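PDB 5UBU: putative acetamidase/formamidase from Yersinia enterocolitica subsp. palearctica serotype O:3, which probably hydrolyses carbon-nitrogen bonds other than peptide bonds in linear amides. Local coordinates for residues Val24-Thr29 with Asp54-Asp59; Asp62-Ala67 with Ile119-Pro124; Tyr105-Leu110 with Thr242-Leu247. All blocks are in the same frame, centred on the assembly; numbering follows the deposited sequence.

Contact 1: Val24-Thr29 with Asp54-Asp59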
loop_
_atom_site.group_PDB
_atom_site.type_symbol
_atom_site.label_atom_id
_atom_site.label_comp_id
_atom_site.label_asym_id
_atom_site.label_seq_id
_atom_site.Cartn_x
_atom_site.Cartn_y
_atom_site.Cartn_z
ATOM N N VAL B 24 21.940 16.861 37.210
ATOM C CA VAL B 24 22.953 15.877 37.541
ATOM C C VAL B 24 23.283 15.250 36.179
ATOM O O VAL B 24 22.378 14.902 35.420
ATOM C CB VAL B 24 22.427 14.802 38.519
ATOM C CG1 VAL B 24 23.478 13.718 38.750
ATOM C CG2 VAL B 24 22.013 15.431 39.835
ATOM N N THR B 25 24.571 15.150 35.854
ATOM C CA THR B 25 25.012 14.563 34.592
ATOM C C THR B 25 25.441 13.126 34.855
ATOM O O THR B 25 26.318 12.866 35.687
ATOM C CB THR B 25 26.177 15.364 33.978
ATOM O OG1 THR B 25 25.736 16.703 33.708
ATOM C CG2 THR B 25 26.674 14.723 32.670
ATOM N N HIS B 26 24.799 12.197 34.154
ATOM C CA HIS B 26 25.091 10.774 34.283
ATOM C C HIS B 26 25.869 10.330 33.059
ATOM O O HIS B 26 25.628 10.831 31.967
ATOM C CB HIS B 26 23.790 9.987 34.386
ATOM C CG HIS B 26 22.854 10.510 35.432
ATOM N ND1 HIS B 26 22.916 10.124 36.753
ATOM C CD2 HIS B 26 21.840 11.402 35.348
ATOM C CE1 HIS B 26 21.974 10.751 37.433
ATOM N NE2 HIS B 26 21.306 11.530 36.604
ATOM N N HIS B 27 26.809 9.409 33.249
ATOM C CA HIS B 27 27.635 8.906 32.154
ATOM C C HIS B 27 27.207 7.467 31.898
ATOM O O HIS B 27 27.606 6.573 32.634
ATOM C CB HIS B 27 29.126 8.957 32.544
ATOM C CG HIS B 27 29.589 10.303 33.047
ATOM N ND1 HIS B 27 30.102 11.279 32.217
ATOM C CD2 HIS B 27 29.591 10.836 34.293
ATOM C CE1 HIS B 27 30.393 12.354 32.929
ATOM N NE2 HIS B 27 30.093 12.110 34.192
ATOM N N LEU B 28 26.371 7.250 30.883
ATOM C CA LEU B 28 25.897 5.904 30.545
ATOM C C LEU B 28 26.922 5.212 29.647
ATOM O O LEU B 28 26.764 5.138 28.437
ATOM C CB LEU B 28 24.492 5.942 29.914
ATOM C CG LEU B 28 23.853 4.606 29.491
ATOM C CD1 LEU B 28 23.945 3.543 30.576
ATOM C CD2 LEU B 28 22.406 4.819 29.084
ATOM N N THR B 29 27.981 4.721 30.276
ATOM C CA THR B 29 29.048 4.016 29.585
ATOM C C THR B 29 28.617 2.584 29.279
ATOM O O THR B 29 27.557 2.140 29.715
ATOM C CB THR B 29 30.313 3.941 30.469
ATOM O OG1 THR B 29 30.024 3.215 31.669
ATOM C CG2 THR B 29 30.810 5.322 30.848
ATOM N N ASP B 54 17.707 16.258 34.301
ATOM C CA ASP B 54 19.081 15.738 34.283
ATOM C C ASP B 54 19.606 15.511 32.868
ATOM O O ASP B 54 18.842 15.372 31.919
ATOM C CB ASP B 54 19.190 14.397 35.037
ATOM C CG ASP B 54 19.148 14.540 36.543
ATOM O OD1 ASP B 54 19.125 15.675 37.067
ATOM O OD2 ASP B 54 19.162 13.484 37.216
ATOM N N ARG B 55 20.930 15.472 32.763
ATOM C CA ARG B 55 21.625 15.233 31.508
ATOM C C ARG B 55 22.215 13.826 31.528
ATOM O O ARG B 55 22.562 13.309 32.596
ATOM C CB ARG B 55 22.720 16.286 31.294
ATOM C CG ARG B 55 22.153 17.646 30.927
ATOM C CD ARG B 55 23.141 18.792 30.996
ATOM N NE ARG B 55 24.145 18.640 29.944
ATOM C CZ ARG B 55 25.430 18.336 30.132
ATOM N NH1 ARG B 55 26.236 18.232 29.083
ATOM N NH2 ARG B 55 25.939 18.193 31.353
ATOM N N VAL B 56 22.292 13.196 30.358
ATOM C CA VAL B 56 22.864 11.859 30.231
ATOM C C VAL B 56 23.817 11.852 29.039
ATOM O O VAL B 56 23.453 12.283 27.952
ATOM C CB VAL B 56 21.791 10.770 30.025
ATOM C CG1 VAL B 56 22.432 9.385 29.957
ATOM C CG2 VAL B 56 20.778 10.808 31.153
ATOM N N ILE B 57 25.039 11.380 29.265
ATOM C CA ILE B 57 26.055 11.274 28.232
ATOM C C ILE B 57 26.090 9.792 27.876
ATOM O O ILE B 57 26.624 8.979 28.636
ATOM C CB ILE B 57 27.435 11.744 28.739
ATOM C CG1 ILE B 57 27.350 13.193 29.246
ATOM C CG2 ILE B 57 28.481 11.595 27.630
ATOM C CD1 ILE B 57 28.648 13.730 29.832
ATOM N N VAL B 58 25.524 9.449 26.725
ATOM C CA VAL B 58 25.439 8.057 26.287
ATOM C C VAL B 58 26.535 7.635 25.305
ATOM O O VAL B 58 26.737 8.287 24.290
ATOM C CB VAL B 58 24.090 7.792 25.580
ATOM C CG1 VAL B 58 23.941 6.306 25.279
ATOM C CG2 VAL B 58 22.930 8.257 26.444
ATOM N N ASP B 59 27.220 6.532 25.616
ATOM C CA ASP B 59 28.242 5.949 24.750
ATOM C C ASP B 59 27.534 4.878 23.913
ATOM O O ASP B 59 27.529 3.701 24.266
ATOM C CB ASP B 59 29.380 5.320 25.566
ATOM C CG ASP B 59 30.229 6.354 26.316
ATOM O OD1 ASP B 59 30.137 7.564 26.008
ATOM O OD2 ASP B 59 31.019 5.945 27.199
HETATM O O HOH W 1 26.792 2.639 26.777
#

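Contact 2: Asp62-Ala67 with Ile119-Pro124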
loop_
_atom_site.group_PDB
_atom_site.type_symbol
_atom_site.label_atom_id
_atom_site.label_comp_id
_atom_site.label_asym_id
_atom_site.label_seq_id
_atom_site.Cartn_x
_atom_site.Cartn_y
_atom_site.Cartn_z
ATOM N N ASP B 62 27.232 1.169 17.343
ATOM C CA ASP B 62 26.676 1.264 16.000
ATOM C C ASP B 62 25.567 0.225 15.801
ATOM O O ASP B 62 25.385 -0.665 16.624
ATOM C CB ASP B 62 27.775 1.188 14.910
ATOM C CG ASP B 62 28.396 -0.216 14.740
ATOM O OD1 ASP B 62 27.792 -1.224 15.163
ATOM O OD2 ASP B 62 29.489 -0.323 14.116
ATOM N N ALA B 63 24.843 0.347 14.698
ATOM C CA ALA B 63 23.743 -0.562 14.379
ATOM C C ALA B 63 24.112 -2.048 14.295
ATOM O O ALA B 63 23.239 -2.907 14.459
ATOM C CB ALA B 63 23.096 -0.135 13.077
ATOM N N PHE B 64 25.384 -2.347 14.056
ATOM C CA PHE B 64 25.852 -3.733 13.927
ATOM C C PHE B 64 26.564 -4.235 15.188
ATOM O O PHE B 64 27.067 -5.357 15.216
ATOM C CB PHE B 64 26.799 -3.835 12.718
ATOM C CG PHE B 64 26.308 -3.082 11.506
ATOM C CD1 PHE B 64 25.170 -3.515 10.824
ATOM C CD2 PHE B 64 26.964 -1.933 11.058
ATOM C CE1 PHE B 64 24.703 -2.819 9.714
ATOM C CE2 PHE B 64 26.494 -1.244 9.955
ATOM C CZ PHE B 64 25.361 -1.681 9.283
ATOM N N GLU B 65 26.559 -3.405 16.229
ATOM C CA GLU B 65 27.221 -3.681 17.513
ATOM C C GLU B 65 28.692 -4.069 17.281
ATOM O O GLU B 65 29.192 -5.038 17.839
ATOM C CB GLU B 65 26.442 -4.724 18.344
ATOM C CG GLU B 65 26.819 -4.703 19.824
ATOM C CD GLU B 65 25.957 -5.574 20.722
ATOM O OE1 GLU B 65 25.910 -5.280 21.942
ATOM O OE2 GLU B 65 25.324 -6.529 20.224
ATOM N N GLY B 66 29.358 -3.292 16.425
ATOM C CA GLY B 66 30.761 -3.491 16.079
ATOM C C GLY B 66 31.123 -4.764 15.321
ATOM O O GLY B 66 32.310 -5.064 15.149
ATOM N N ALA B 67 30.119 -5.497 14.835
ATOM C CA ALA B 67 30.371 -6.755 14.116
ATOM C C ALA B 67 31.055 -6.572 12.770
ATOM O O ALA B 67 31.689 -7.506 12.271
ATOM C CB ALA B 67 29.074 -7.523 13.929
ATOM N N ILE B 119 29.812 3.314 9.058
ATOM C CA ILE B 119 29.612 2.177 8.157
ATOM C C ILE B 119 28.285 2.218 7.425
ATOM O O ILE B 119 27.246 2.389 8.044
ATOM C CB ILE B 119 29.616 0.850 8.948
ATOM C CG1 ILE B 119 30.966 0.653 9.656
ATOM C CG2 ILE B 119 29.405 -0.343 8.017
ATOM C CD1 ILE B 119 30.976 -0.485 10.674
ATOM N N CYS B 120 28.327 2.063 6.111
ATOM C CA CYS B 120 27.119 1.978 5.303
ATOM C C CYS B 120 27.183 0.584 4.701
ATOM O O CYS B 120 28.254 0.132 4.284
ATOM C CB CYS B 120 27.060 3.026 4.198
ATOM S SG CYS B 120 25.546 2.869 3.195
ATOM N N ALA B 121 26.046 -0.104 4.659
ATOM C CA ALA B 121 26.014 -1.461 4.135
ATOM C C ALA B 121 24.746 -1.797 3.385
ATOM O O ALA B 121 23.677 -1.253 3.668
ATOM C CB ALA B 121 26.200 -2.452 5.281
HETATM N N MSE B 122 24.900 -2.701 2.423
HETATM C CA MSE B 122 23.805 -3.199 1.615
HETATM C C MSE B 122 23.636 -4.604 2.095
HETATM O O MSE B 122 24.396 -5.494 1.735
HETATM C CB MSE B 122 24.124 -3.154 0.136
HETATM C CG MSE B 122 23.751 -1.809 -0.469
HETATM SE SE MSE B 122 24.532 -1.714 -2.293
HETATM C CE MSE B 122 23.332 -2.956 -3.208
ATOM N N ILE B 123 22.651 -4.791 2.960
ATOM C CA ILE B 123 22.347 -6.082 3.548
ATOM C C ILE B 123 21.398 -6.848 2.627
ATOM O O ILE B 123 20.392 -6.288 2.183
ATOM C CB ILE B 123 21.706 -5.886 4.931
ATOM C CG1 ILE B 123 22.653 -5.048 5.814
ATOM C CG2 ILE B 123 21.374 -7.237 5.560
ATOM C CD1 ILE B 123 22.105 -4.670 7.172
ATOM N N PRO B 124 21.711 -8.119 2.314
ATOM C CA PRO B 124 20.802 -8.859 1.440
ATOM C C PRO B 124 19.378 -8.952 2.004
ATOM O O PRO B 124 19.200 -9.136 3.216
ATOM C CB PRO B 124 21.443 -10.243 1.354
ATOM C CG PRO B 124 22.905 -9.969 1.513
ATOM C CD PRO B 124 22.978 -8.849 2.517
#

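Contact 3: Tyr105-Leu110 with Thr242-Leu247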
loop_
_atom_site.group_PDB
_atom_site.type_symbol
_atom_site.label_atom_id
_atom_site.label_comp_id
_atom_site.label_asym_id
_atom_site.label_seq_id
_atom_site.Cartn_x
_atom_site.Cartn_y
_atom_site.Cartn_z
ATOM N N TYR B 105 15.906 16.302 24.717
ATOM C CA TYR B 105 16.632 17.327 23.978
ATOM C C TYR B 105 18.048 16.842 23.719
ATOM O O TYR B 105 18.782 16.571 24.649
ATOM C CB TYR B 105 16.637 18.667 24.731
ATOM C CG TYR B 105 17.569 19.682 24.121
ATOM C CD1 TYR B 105 17.366 20.142 22.827
ATOM C CD2 TYR B 105 18.640 20.207 24.843
ATOM C CE1 TYR B 105 18.227 21.062 22.242
ATOM C CE2 TYR B 105 19.500 21.143 24.269
ATOM C CZ TYR B 105 19.286 21.561 22.968
ATOM O OH TYR B 105 20.119 22.475 22.378
ATOM N N ILE B 106 18.420 16.720 22.449
ATOM C CA ILE B 106 19.763 16.273 22.089
ATOM C C ILE B 106 20.664 17.509 22.027
ATOM O O ILE B 106 20.411 18.426 21.245
ATOM C CB ILE B 106 19.765 15.519 20.747
ATOM C CG1 ILE B 106 18.782 14.333 20.803
ATOM C CG2 ILE B 106 21.175 15.039 20.420
ATOM C CD1 ILE B 106 18.597 13.609 19.483
ATOM N N GLU B 107 21.697 17.543 22.865
ATOM C CA GLU B 107 22.604 18.686 22.892
ATOM C C GLU B 107 23.693 18.568 21.858
ATOM O O GLU B 107 23.980 19.529 21.136
ATOM C CB GLU B 107 23.297 18.826 24.250
ATOM C CG GLU B 107 22.396 19.119 25.433
ATOM C CD GLU B 107 23.184 19.346 26.703
ATOM O OE1 GLU B 107 22.564 19.460 27.787
ATOM O OE2 GLU B 107 24.432 19.391 26.624
ATOM N N SER B 108 24.312 17.389 21.818
ATOM C CA SER B 108 25.424 17.128 20.928
ATOM C C SER B 108 25.639 15.646 20.648
ATOM O O SER B 108 25.189 14.778 21.404
ATOM C CB SER B 108 26.693 17.698 21.554
ATOM O OG SER B 108 26.912 17.136 22.836
HETATM N N MSE B 109 26.346 15.381 19.549
HETATM C CA MSE B 109 26.659 14.026 19.110
HETATM C C MSE B 109 28.023 14.058 18.478
HETATM O O MSE B 109 28.237 14.758 17.487
HETATM C CB MSE B 109 25.620 13.557 18.097
HETATM C CG MSE B 109 24.266 13.301 18.740
HETATM SE SE MSE B 109 23.018 12.601 17.392
HETATM C CE MSE B 109 23.847 10.843 17.100
ATOM N N LEU B 110 28.964 13.322 19.060
ATOM C CA LEU B 110 30.334 13.267 18.543
ATOM C C LEU B 110 30.702 11.815 18.259
ATOM O O LEU B 110 30.139 10.908 18.874
ATOM C CB LEU B 110 31.315 13.843 19.568
ATOM C CG LEU B 110 31.071 15.284 20.035
ATOM C CD1 LEU B 110 32.027 15.657 21.151
ATOM C CD2 LEU B 110 31.157 16.255 18.861
ATOM N N THR B 242 24.917 13.312 23.964
ATOM C CA THR B 242 24.543 13.977 25.202
ATOM C C THR B 242 23.117 14.490 25.072
ATOM O O THR B 242 22.808 15.243 24.151
ATOM C CB THR B 242 25.502 15.137 25.540
ATOM O OG1 THR B 242 26.822 14.624 25.719
ATOM C CG2 THR B 242 25.087 15.835 26.838
ATOM N N ILE B 243 22.260 14.079 26.003
ATOM C CA ILE B 243 20.851 14.474 26.006
ATOM C C ILE B 243 20.414 15.073 27.337
ATOM O O ILE B 243 21.065 14.864 28.368
ATOM C CB ILE B 243 19.932 13.263 25.707
ATOM C CG1 ILE B 243 20.093 12.163 26.768
ATOM C CG2 ILE B 243 20.232 12.696 24.332
ATOM C CD1 ILE B 243 19.205 10.958 26.551
ATOM N N LYS B 244 19.322 15.837 27.294
ATOM C CA LYS B 244 18.725 16.431 28.490
ATOM C C LYS B 244 17.304 15.860 28.447
ATOM O O LYS B 244 16.578 16.055 27.474
ATOM C CB LYS B 244 18.705 17.969 28.434
ATOM C CG LYS B 244 18.789 18.691 29.775
ATOM C CD LYS B 244 18.017 20.004 29.874
ATOM C CE LYS B 244 18.460 20.863 31.058
ATOM N NZ LYS B 244 17.421 21.850 31.457
ATOM N N VAL B 245 16.923 15.130 29.483
ATOM C CA VAL B 245 15.616 14.489 29.546
ATOM C C VAL B 245 14.756 15.173 30.596
ATOM O O VAL B 245 15.198 15.343 31.734
ATOM C CB VAL B 245 15.778 12.999 29.908
ATOM C CG1 VAL B 245 14.424 12.289 29.944
ATOM C CG2 VAL B 245 16.727 12.321 28.922
ATOM N N ASP B 246 13.540 15.572 30.224
ATOM C CA ASP B 246 12.648 16.231 31.168
ATOM C C ASP B 246 11.287 15.527 31.064
ATOM O O ASP B 246 11.109 14.624 30.232
ATOM C CB ASP B 246 12.590 17.740 30.908
ATOM C CG ASP B 246 12.204 18.564 32.174
ATOM O OD1 ASP B 246 11.457 18.063 33.048
ATOM O OD2 ASP B 246 12.654 19.738 32.284
ATOM N N LEU B 247 10.348 15.910 31.932
ATOM C CA LEU B 247 9.042 15.276 31.995
ATOM C C LEU B 247 7.906 16.283 31.983
ATOM O O LEU B 247 7.913 17.236 32.759
ATOM C CB LEU B 247 8.968 14.477 33.293
ATOM C CG LEU B 247 7.710 13.668 33.609
ATOM C CD1 LEU B 247 7.545 12.541 32.609
ATOM C CD2 LEU B 247 7.800 13.114 35.014
#

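Contact 1: Val24-Thr29 with Asp54-Asp59
His26 and Asp54 meet where two neighbouring parallel strands, 25-28 and 55-59, form one margin of a nine-stranded mixed beta sheet. Strand 25-28 is the outermost within this chain, and strand 55-59 pairs on its far side with strand 239-248. The imidazole and the carboxylate are turned 49° against each other. NE2 of His26 donates to OD2 of Asp54 over 3.0 Å, a nearly straight bond lying in the ring plane but reaching the oxygen from above the carboxylate plane. CG of His26 is anti to the carbonyl carbon (chi1 -51°), which lays the ring back along the strand toward Asp54. The other oxygen, OD1, accepts the backbone N of Val24 over 3.1 Å, also from above the carboxylate. Arg21 and the backbone N of Glu51 add further bonds to this carboxylate, so its rotation is well fixed and its negative charge probably partly balanced.

Thr25, Arg55, His27 and Ile57 share one face of the pair. Arg55 lies alongside Thr25, pointing the same way, with NH2 2.8 Å from OG1 at the guanidinium edge; a bend at chi3 (68°) turns its NE to a salt bridge with Glu107. CD1 of Ile57 lies against CG2 of Thr25, 3.6 Å away, the two side chains crossing.

Leu28 shares the other face with His26, Val56 and Val58. Its CB rests against CG1 of Val56 at 4.0 Å, and Asn88 and Ile91 meet its side chain from strand 87-93. The backbone bonds end with Asp59 N donating to Leu28 O, and a water also donates to this oxygen, while its second hydrogen goes to Asp59 O over 2.8 Å.

Contact 2: Asp62-Ala67 with Ile119-Pro124
Asp62 and Phe64 sit in two overlapping turns, type I from Asp62 to Glu65 and type I' from Phe64 to Ala67, that face segment 119-124 without any hydrogen bond between them, the nearest CA atoms (Asp62 and Ile119) being 8.4 Å apart.

The phenyl ring of Phe64 bridges most of that distance. CG is anti to the carbonyl carbon (chi1 -43°), and the ring reaches out so that three of its carbons each meet a different residue of segment 119-124. CE2 lies 3.6 Å from CG2 of Ile119, which approaches obliquely, and CZ lies 4.2 Å from CB of Ala121, also at a slant. CE1 has CD1 of Ile123 at 4.1 Å, and this methyl comes in at the ring edge, the two side chains sliding past each other in opposite directions. Alternate residues of the extended chain thus present Ile119, Ala121 and Ile123 to a single aromatic ring.

Strand 117-122 borders a four-stranded antiparallel sheet, and the backbone of Ile119 bonds to Glu236, a ligand of one of the bound sodium ions. Phe64 packs on Glu236 too; the side chain of Phe64 lies about 7 Å from a sodium ion, probably in the second shell of the site. Cys120 and the selenomethionine Met122 pack instead on Gln305 and Trp297, respectively, of a second subunit.

Asp62 braces the turns, alongside the backbone bonds Glu65 N to Asp62 O and Ala67 N to Phe64 O. Its OD1 accepts Gly66 N over 2.9 Å along an almost straight line, from above the carboxylate plane, and forms a weak bond with Phe64 N. OD2 of Asp62 lies 3.8 Å from the methyl CD1 of Ile119, a van der Waals approach of a polar atom to hydrocarbon.

Contact 3: Tyr105-Leu110 with Thr242-Leu247
Glu107 and Ser108 both face Thr242 in a classic beta bulge, which shifts the register of the antiparallel strands 101-111 and 239-248 inside the nine-stranded sheet. Four backbone hydrogen bonds join the two segments. Tyr105 and Lys244 form a hydrogen-bonded pair, with Tyr105 N to Lys244 O and Lys244 N to Tyr105 O both at 2.8 Å. Beyond the non-hydrogen-bonded pair of Ile106 and Ile243, the extra residue lets Thr242 O accept Glu107 N over 2.9 Å while Thr242 N donates to Ser108 O over 3.0 Å.

Apolar contacts are few. CG1 of Ile106 meets CG2 of Ile243 at 4.2 Å, the two side chains crossing, and Ile243 continues to Val56 and Ile218. On the face shared by Tyr105, Ser108, Thr242 and Lys244, CB of Lys244 stands at the edge of the tyrosine ring; Met12 of helix 11-15 touches both of these residues.

Across the two segments, polar atoms of Glu107 and Ser108 lie against carbons of Thr242. OE2 of Glu107 is 3.6 Å from CG2 of Thr242, and OG of Ser108 is 3.6 Å from CB of the same threonine. Glu107 has CG anti to the carbonyl carbon (chi1 -64°) and is extended beyond it, an extension that carries the carboxylate across Thr242 toward its salt-bridge partner, Arg55.

OE1 of Glu107 and NZ of Lys244 remain 6.8 Å apart, too far for a salt bridge. Any pull between these opposite charges is therefore probably long-range, and the direct hold between the two segments comes mainly from backbone hydrogen bonds, with the isoleucine pair adding apolar contact.

In the fold
From the N terminus, contact 1 is the first of the three to open, at 24-29, and it closes a loop of 24 residues when the chain returns at 54-59. Residues 62-67 follow almost at once and open contact 2, which closes at 119-124. Before that happens, 105-110 has opened contact 3, which waits for 242-247, so contacts 2 and 3 cross while contact 1 precedes both. Contacts 1 and 3 belong to one sheet and touch where strands 55-59 and 239-248 run side by side, linking the edge strand to the sheet interior. Contact 2, its centre 25 Å from each of theirs, joins the turns after strand 55-59 to the four-stranded sheet.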